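Local coordinates for protein Bse634I restriction endonuclease (PDB 1KNV) that probably cleaves double-stranded DNA as a type II restriction endonuclease of the PD-(D/E)XK class that depends on metal ions, at residues Asp98-Asn106 against Ala175-Glu183; Pro145-Leu155 against Lys185-Gly196. One frame throughout, in Å; residues are numbered along the deposited sequence. Where two conformers were deposited one is given.

Contact 1 (Asp98-Asn106 against Ala175-Glu183)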
# COMPACT_ATOMS: atom_id res chain seq x y z
N ASP B 98 -10.92 -29.53 -14.81
CA ASP B 98 -10.82 -28.08 -14.93
C ASP B 98 -9.39 -27.59 -14.90
O ASP B 98 -9.15 -26.39 -15.02
CB ASP B 98 -11.58 -27.40 -13.80
CG ASP B 98 -12.99 -27.90 -13.68
OD1 ASP B 98 -13.68 -28.02 -14.72
OD2 ASP B 98 -13.42 -28.16 -12.53
N TYR B 99 -8.45 -28.51 -14.75
CA TYR B 99 -7.03 -28.17 -14.67
C TYR B 99 -6.19 -28.54 -15.88
O TYR B 99 -6.47 -29.49 -16.60
CB TYR B 99 -6.42 -28.85 -13.44
CG TYR B 99 -6.85 -28.28 -12.12
CD1 TYR B 99 -6.07 -27.33 -11.46
CD2 TYR B 99 -8.05 -28.68 -11.53
CE1 TYR B 99 -6.47 -26.80 -10.24
CE2 TYR B 99 -8.45 -28.16 -10.31
CZ TYR B 99 -7.66 -27.22 -9.67
OH TYR B 99 -8.04 -26.71 -8.46
N LEU B 100 -5.15 -27.74 -16.09
CA LEU B 100 -4.18 -27.96 -17.15
C LEU B 100 -2.84 -27.77 -16.47
O LEU B 100 -2.60 -26.77 -15.80
CB LEU B 100 -4.32 -26.92 -18.28
CG LEU B 100 -5.47 -27.05 -19.29
CD1 LEU B 100 -5.29 -26.03 -20.43
CD2 LEU B 100 -5.50 -28.46 -19.86
N ILE B 101 -1.98 -28.78 -16.61
CA ILE B 101 -0.64 -28.74 -16.05
C ILE B 101 0.24 -28.73 -17.30
O ILE B 101 0.47 -29.76 -17.92
CB ILE B 101 -0.39 -29.98 -15.18
CG1 ILE B 101 -1.47 -30.03 -14.10
CG2 ILE B 101 0.98 -29.92 -14.56
CD1 ILE B 101 -1.58 -31.34 -13.41
N ILE B 102 0.72 -27.55 -17.67
CA ILE B 102 1.51 -27.36 -18.88
C ILE B 102 3.01 -27.21 -18.74
O ILE B 102 3.51 -26.45 -17.92
CB ILE B 102 1.01 -26.12 -19.63
CG1 ILE B 102 -0.50 -26.25 -19.87
CG2 ILE B 102 1.78 -25.96 -20.93
CD1 ILE B 102 -1.13 -24.98 -20.39
N LYS B 103 3.74 -27.93 -19.59
CA LYS B 103 5.19 -27.88 -19.59
C LYS B 103 5.59 -26.67 -20.44
O LYS B 103 5.35 -26.65 -21.63
CB LYS B 103 5.76 -29.16 -20.19
CG LYS B 103 7.06 -29.58 -19.55
CD LYS B 103 8.11 -28.54 -19.77
CE LYS B 103 9.24 -28.66 -18.79
NZ LYS B 103 10.16 -27.52 -19.03
N MET B 104 6.22 -25.68 -19.81
CA MET B 104 6.62 -24.48 -20.52
C MET B 104 8.07 -24.46 -20.98
O MET B 104 8.96 -24.94 -20.28
CB MET B 104 6.37 -23.25 -19.65
CG MET B 104 4.92 -23.03 -19.26
SD MET B 104 3.88 -22.76 -20.70
CE MET B 104 4.59 -21.29 -21.34
N PRO B 105 8.32 -23.88 -22.17
CA PRO B 105 9.65 -23.76 -22.76
C PRO B 105 10.29 -22.53 -22.11
O PRO B 105 9.72 -21.97 -21.17
CB PRO B 105 9.35 -23.54 -24.23
CG PRO B 105 8.14 -22.66 -24.16
CD PRO B 105 7.30 -23.33 -23.09
N ASN B 106 11.44 -22.09 -22.59
CA ASN B 106 12.07 -20.91 -22.00
C ASN B 106 11.35 -19.65 -22.48
O ASN B 106 10.72 -19.65 -23.54
CB ASN B 106 13.55 -20.84 -22.35
CG ASN B 106 13.80 -20.04 -23.60
OD1 ASN B 106 13.33 -20.40 -24.68
ND2 ASN B 106 14.53 -18.93 -23.46
N ALA B 175 2.31 -32.71 -26.04
CA ALA B 175 2.61 -32.42 -24.64
C ALA B 175 3.55 -31.23 -24.48
O ALA B 175 3.50 -30.52 -23.48
CB ALA B 175 3.22 -33.66 -23.97
N LEU B 176 4.39 -31.00 -25.48
CA LEU B 176 5.35 -29.91 -25.43
C LEU B 176 4.91 -28.59 -26.07
O LEU B 176 5.64 -27.60 -26.01
CB LEU B 176 6.68 -30.36 -26.05
CG LEU B 176 7.43 -31.51 -25.37
CD1 LEU B 176 8.69 -31.85 -26.16
CD2 LEU B 176 7.80 -31.10 -23.93
N THR B 177 3.73 -28.58 -26.68
CA THR B 177 3.22 -27.37 -27.33
C THR B 177 1.82 -27.06 -26.84
O THR B 177 1.07 -26.36 -27.51
CB THR B 177 3.15 -27.51 -28.86
OG1 THR B 177 2.27 -28.59 -29.21
CG2 THR B 177 4.54 -27.78 -29.44
N LEU B 178 1.48 -27.58 -25.67
CA LEU B 178 0.16 -27.38 -25.09
C LEU B 178 -0.12 -25.89 -24.83
O LEU B 178 -1.23 -25.42 -25.00
CB LEU B 178 0.06 -28.19 -23.80
CG LEU B 178 -1.28 -28.46 -23.13
CD1 LEU B 178 -2.27 -29.08 -24.11
CD2 LEU B 178 -1.02 -29.39 -21.96
N PHE B 179 0.91 -25.15 -24.44
CA PHE B 179 0.75 -23.73 -24.16
C PHE B 179 0.19 -22.96 -25.36
O PHE B 179 -0.43 -21.91 -25.19
CB PHE B 179 2.10 -23.14 -23.75
CG PHE B 179 3.20 -23.38 -24.74
CD1 PHE B 179 3.31 -22.60 -25.89
CD2 PHE B 179 4.13 -24.39 -24.54
CE1 PHE B 179 4.32 -22.82 -26.81
CE2 PHE B 179 5.14 -24.61 -25.46
CZ PHE B 179 5.23 -23.82 -26.60
N LYS B 180 0.40 -23.49 -26.56
CA LYS B 180 -0.10 -22.85 -27.77
C LYS B 180 -1.63 -22.87 -27.87
O LYS B 180 -2.22 -21.96 -28.44
CB LYS B 180 0.50 -23.52 -29.01
CG LYS B 180 2.00 -23.36 -29.19
CD LYS B 180 2.39 -24.05 -30.48
CE LYS B 180 3.88 -23.97 -30.76
NZ LYS B 180 4.21 -24.68 -32.05
N ASP B 181 -2.26 -23.91 -27.34
CA ASP B 181 -3.73 -24.04 -27.37
C ASP B 181 -4.43 -22.98 -26.51
O ASP B 181 -5.57 -22.59 -26.80
CB ASP B 181 -4.17 -25.41 -26.85
CG ASP B 181 -3.76 -26.55 -27.75
OD1 ASP B 181 -2.91 -26.33 -28.64
OD2 ASP B 181 -4.29 -27.67 -27.56
N ILE B 182 -3.77 -22.55 -25.44
CA ILE B 182 -4.38 -21.57 -24.56
C ILE B 182 -3.85 -20.16 -24.68
O ILE B 182 -4.21 -19.31 -23.88
CB ILE B 182 -4.25 -22.00 -23.09
CG1 ILE B 182 -2.78 -22.01 -22.68
CG2 ILE B 182 -4.85 -23.39 -22.88
CD1 ILE B 182 -2.59 -22.27 -21.22
N GLU B 183 -3.00 -19.90 -25.68
CA GLU B 183 -2.46 -18.57 -25.86
C GLU B 183 -3.56 -17.52 -25.98
O GLU B 183 -4.46 -17.64 -26.81
CB GLU B 183 -1.55 -18.52 -27.10
CG GLU B 183 -1.14 -17.10 -27.54
CD GLU B 183 -0.00 -17.10 -28.57
OE1 GLU B 183 0.09 -18.07 -29.36
OE2 GLU B 183 0.78 -16.12 -28.61
O HOH W 1 2.62 -30.14 -21.04
O HOH W 2 2.98 -27.52 -23.38
O HOH W 3 7.21 -27.11 -23.62
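Ile102 and Phe179 meet at the tight end of this contact, where strand 99-103, the outermost strand of the mixed sheet within this chain, lies against the turns that follow helix 169-176. Ile102 spreads its branches: CG2 comes within 4.0 Å of Phe179 CB, while CG1 leans on Leu178 CD2 at 3.8 Å. Two residues earlier, Leu100 CD1 slides past Ile182 CG2 at 3.6 Å, the two side chains running in opposite directions. Phe179 holds its ring between its own N and carbonyl carbon (chi1 55°), which brings the ring against Pro105 and Met104, just past the end of the strand. There Pro105 CD sits obliquely 3.5 Å from Phe179 CE2. Met104, bent at chi2 and chi3, curls back to make a Met-aromatic contact through SD.

The other flank is wet. Around Lys103 and the end of the helix, carbonyls that cannot bond one another, and an N-H too far from Ala175 O, are joined by three waters. One accepts from Lys103 N and donates to Ala175 O at 2.6 Å; the other two donate to Lys103 O and reach Ala175 O and Leu176 O in turn. The Lys103 amine turns away to Met104 O, and its side chain passes about 4 Å from that of Asp146, a calcium ligand. Hydrocarbon thus packs the face carrying Leu100 and Ile102, while at the outer edge, at Lys103, water takes up the N-H and the C=O.

Contact 2 (Pro145-Leu155 against Lys185-Gly196)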
# COMPACT_ATOMS: atom_id res chain seq x y z
N PRO B 145 8.18 -20.13 -15.69
CA PRO B 145 8.31 -21.22 -14.72
C PRO B 145 8.32 -22.44 -15.65
O PRO B 145 7.75 -22.39 -16.74
CB PRO B 145 7.03 -21.11 -13.90
CG PRO B 145 6.07 -20.57 -14.86
CD PRO B 145 6.86 -19.49 -15.57
N ASP B 146 8.97 -23.52 -15.24
CA ASP B 146 9.04 -24.70 -16.10
C ASP B 146 7.71 -25.42 -16.17
O ASP B 146 7.43 -26.14 -17.14
CB ASP B 146 10.12 -25.65 -15.59
CG ASP B 146 11.50 -25.02 -15.60
OD1 ASP B 146 11.93 -24.50 -16.66
OD2 ASP B 146 12.16 -25.02 -14.54
N LEU B 147 6.88 -25.22 -15.17
CA LEU B 147 5.60 -25.89 -15.13
C LEU B 147 4.51 -24.94 -14.62
O LEU B 147 4.71 -24.23 -13.63
CB LEU B 147 5.72 -27.08 -14.19
CG LEU B 147 4.65 -28.13 -14.00
CD1 LEU B 147 4.43 -28.74 -15.35
CD2 LEU B 147 5.08 -29.17 -12.96
N LEU B 148 3.39 -24.91 -15.32
CA LEU B 148 2.25 -24.07 -14.95
C LEU B 148 0.99 -24.89 -14.62
O LEU B 148 0.63 -25.81 -15.36
CB LEU B 148 1.84 -23.15 -16.08
CG LEU B 148 2.65 -21.94 -16.48
CD1 LEU B 148 1.84 -21.15 -17.51
CD2 LEU B 148 2.92 -21.16 -15.23
N ILE B 149 0.34 -24.58 -13.51
CA ILE B 149 -0.89 -25.24 -13.14
C ILE B 149 -1.97 -24.19 -13.34
O ILE B 149 -1.93 -23.13 -12.71
CB ILE B 149 -0.86 -25.75 -11.69
CG1 ILE B 149 0.15 -26.92 -11.54
CG2 ILE B 149 -2.25 -26.26 -11.30
CD1 ILE B 149 1.58 -26.56 -11.84
N ILE B 150 -2.83 -24.45 -14.30
CA ILE B 150 -3.90 -23.53 -14.67
C ILE B 150 -5.27 -24.14 -14.38
O ILE B 150 -5.45 -25.35 -14.50
CB ILE B 150 -3.84 -23.22 -16.18
CG1 ILE B 150 -2.55 -22.46 -16.50
CG2 ILE B 150 -5.05 -22.44 -16.63
CD1 ILE B 150 -2.22 -22.43 -17.94
N ARG B 151 -6.21 -23.32 -13.94
CA ARG B 151 -7.54 -23.82 -13.66
C ARG B 151 -8.57 -22.94 -14.36
O ARG B 151 -8.84 -21.82 -13.93
CB ARG B 151 -7.81 -23.84 -12.16
CG ARG B 151 -9.13 -24.53 -11.82
CD ARG B 151 -9.49 -24.34 -10.37
NE ARG B 151 -10.72 -25.06 -10.08
CZ ARG B 151 -11.19 -25.21 -8.85
NH1 ARG B 151 -10.54 -24.68 -7.81
NH2 ARG B 151 -12.31 -25.90 -8.66
N GLN B 152 -9.14 -23.45 -15.45
CA GLN B 152 -10.14 -22.73 -16.22
C GLN B 152 -10.85 -23.77 -17.08
O GLN B 152 -10.36 -24.17 -18.13
CB GLN B 152 -9.46 -21.66 -17.09
CG GLN B 152 -10.43 -20.66 -17.72
CD GLN B 152 -9.72 -19.51 -18.42
OE1 GLN B 152 -9.94 -19.26 -19.60
NE2 GLN B 152 -8.87 -18.82 -17.69
N LYS B 153 -12.01 -24.21 -16.62
CA LYS B 153 -12.76 -25.24 -17.32
C LYS B 153 -12.90 -25.08 -18.83
O LYS B 153 -12.72 -26.04 -19.57
CB LYS B 153 -14.16 -25.39 -16.71
CG LYS B 153 -14.92 -26.57 -17.28
CD LYS B 153 -16.24 -26.81 -16.57
CE LYS B 153 -16.98 -27.98 -17.21
NZ LYS B 153 -18.31 -28.25 -16.59
N ASP B 154 -13.20 -23.87 -19.28
CA ASP B 154 -13.39 -23.64 -20.70
C ASP B 154 -12.16 -23.86 -21.58
O ASP B 154 -12.24 -23.75 -22.80
CB ASP B 154 -13.96 -22.24 -20.94
CG ASP B 154 -12.93 -21.14 -20.78
OD1 ASP B 154 -11.76 -21.45 -20.46
OD2 ASP B 154 -13.28 -19.96 -20.97
N LEU B 155 -11.01 -24.16 -20.97
CA LEU B 155 -9.79 -24.38 -21.74
C LEU B 155 -9.58 -25.86 -22.06
O LEU B 155 -8.71 -26.22 -22.86
CB LEU B 155 -8.56 -23.90 -20.95
CG LEU B 155 -8.42 -22.41 -20.67
CD1 LEU B 155 -7.14 -22.17 -19.90
CD2 LEU B 155 -8.40 -21.65 -21.97
N LYS B 185 -5.93 -16.92 -23.97
CA LYS B 185 -7.21 -17.36 -23.43
C LYS B 185 -7.34 -17.44 -21.91
O LYS B 185 -8.44 -17.61 -21.39
CB LYS B 185 -7.53 -18.77 -23.95
CG LYS B 185 -7.67 -18.94 -25.45
CD LYS B 185 -7.74 -20.44 -25.77
CE LYS B 185 -8.30 -20.71 -27.16
NZ LYS B 185 -7.54 -19.97 -28.21
N CYS B 186 -6.23 -17.29 -21.20
CA CYS B 186 -6.25 -17.40 -19.75
C CYS B 186 -6.57 -16.14 -18.97
O CYS B 186 -5.94 -15.11 -19.16
CB CYS B 186 -4.93 -17.96 -19.25
SG CYS B 186 -4.60 -19.57 -19.90
N LYS B 187 -7.54 -16.26 -18.07
CA LYS B 187 -7.92 -15.15 -17.21
C LYS B 187 -6.74 -15.11 -16.24
O LYS B 187 -6.23 -16.16 -15.84
CB LYS B 187 -9.21 -15.46 -16.45
CG LYS B 187 -10.48 -15.41 -17.30
CD LYS B 187 -11.69 -15.90 -16.51
CE LYS B 187 -11.79 -15.20 -15.14
NZ LYS B 187 -13.05 -15.52 -14.40
N TRP B 188 -6.30 -13.92 -15.89
CA TRP B 188 -5.16 -13.77 -15.00
C TRP B 188 -5.23 -14.59 -13.72
O TRP B 188 -4.23 -15.15 -13.29
CB TRP B 188 -4.96 -12.29 -14.65
CG TRP B 188 -5.91 -11.81 -13.63
CD1 TRP B 188 -7.20 -11.43 -13.82
CD2 TRP B 188 -5.65 -11.66 -12.22
NE1 TRP B 188 -7.77 -11.05 -12.61
CE2 TRP B 188 -6.83 -11.19 -11.62
CE3 TRP B 188 -4.53 -11.90 -11.41
CZ2 TRP B 188 -6.92 -10.95 -10.26
CZ3 TRP B 188 -4.62 -11.65 -10.06
CH2 TRP B 188 -5.81 -11.18 -9.50
N ASP B 189 -6.41 -14.66 -13.10
CA ASP B 189 -6.54 -15.42 -11.86
C ASP B 189 -6.79 -16.91 -12.08
O ASP B 189 -7.18 -17.63 -11.15
CB ASP B 189 -7.64 -14.82 -10.98
CG ASP B 189 -8.99 -14.81 -11.65
OD1 ASP B 189 -9.98 -14.67 -10.91
OD2 ASP B 189 -9.07 -14.92 -12.89
N SER B 190 -6.54 -17.37 -13.29
CA SER B 190 -6.74 -18.78 -13.61
C SER B 190 -5.48 -19.61 -13.34
O SER B 190 -5.54 -20.82 -13.29
CB SER B 190 -7.17 -18.96 -15.07
OG SER B 190 -8.53 -18.60 -15.24
N LEU B 191 -4.33 -18.95 -13.15
CA LEU B 191 -3.08 -19.66 -12.86
C LEU B 191 -3.15 -19.95 -11.38
O LEU B 191 -3.53 -19.11 -10.62
CB LEU B 191 -1.90 -18.80 -12.95
CG LEU B 191 -2.02 -17.96 -14.16
CD1 LEU B 191 -0.97 -17.04 -14.03
CD2 LEU B 191 -1.81 -18.72 -15.37
N VAL B 192 -2.76 -21.12 -10.98
CA VAL B 192 -2.80 -21.36 -9.58
C VAL B 192 -1.41 -21.49 -9.10
O VAL B 192 -1.12 -21.01 -8.02
CB VAL B 192 -3.75 -22.51 -9.25
CG1 VAL B 192 -5.19 -21.96 -9.48
CG2 VAL B 192 -3.53 -23.70 -10.10
N ALA B 193 -0.52 -21.93 -9.98
CA ALA B 193 0.85 -22.08 -9.57
C ALA B 193 1.85 -22.26 -10.71
O ALA B 193 1.49 -22.60 -11.85
CB ALA B 193 0.96 -23.23 -8.60
N GLY B 194 3.11 -22.04 -10.37
CA GLY B 194 4.21 -22.21 -11.30
C GLY B 194 5.26 -23.02 -10.56
O GLY B 194 5.38 -22.91 -9.34
N VAL B 195 6.01 -23.85 -11.28
CA VAL B 195 7.05 -24.66 -10.66
C VAL B 195 8.38 -24.47 -11.38
O VAL B 195 8.43 -24.50 -12.61
CB VAL B 195 6.71 -26.18 -10.67
CG1 VAL B 195 7.74 -26.95 -9.82
CG2 VAL B 195 5.31 -26.41 -10.13
N GLY B 196 9.44 -24.25 -10.62
CA GLY B 196 10.76 -24.10 -11.21
C GLY B 196 11.46 -25.43 -11.00
O GLY B 196 11.66 -25.83 -9.86
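Leu147 and Val195 pair as antiparallel neighbours, and a ladder of backbone hydrogen bonds follows. Leu147 N donates to Val195 O, and Val195 N returns the bond to Leu147 O at 2.7 Å. Further along, Ile149 N reaches Ala193 O almost straight (176°). Ile149 O takes two donors, Val192 N at 2.8 Å and Ala193 N at 3.3 Å, before Arg151 N closes the ladder on Ser190 O.

That doubled acceptor marks a classic beta bulge at Val192 and Ala193; a second has Asp146 and Leu147 both facing Val195, with Asp146 N bonded only weakly. These strands belong to the central mixed sheet of the PD-(D/E)XK nuclease fold, and Asp146, a calcium ligand in this protein, stands just before strand 147-151 with OD2 hydrogen-bonded to Leu197 N.

Apolar side chains line both faces. Leu147 and Val195 lie side by side, Leu147 CB 3.8 Å from Val195 CB. Ile149 CD1 comes beside Val195 CG2 on the same face; on the opposite face Ile150 CG1 runs along Leu191 CD2 at 4.0 Å. Beyond the strands, Leu155 CD1 packs on Cys186 SG at 3.6 Å.

The polar end belongs to Gln152, whose extended chain, with CG anti to N (chi1 -168°), pushes its amide among Lys185, Lys187 and Ser190. Cut back to an alanine here, the side chain would probably leave the Ser190 hydroxyl and the backbone of that turn without their amide neighbour.

After the N-terminal hairpin 11-24 and three helices, the chain lays down strand 99-103, the first strand of the mixed sheet, then passes through helix 118-131 to strand 147-151, its direct neighbour there. Helix 169-176 follows, and the turns after it come back to strand 99-103, so contact 1 closes a loop of 68 residues. Contact 2 closes a shorter one of 29 when strand 191-198 returns along the other side of strand 147-151. The segments alternate, so the two loops cross instead of nesting. Strand 147-151 is the common member: Leu100 O lies 2.8 Å from Ile150 N, a probable hydrogen bond. Together they tie three adjacent strands and the turns after helix 169-176 into one core.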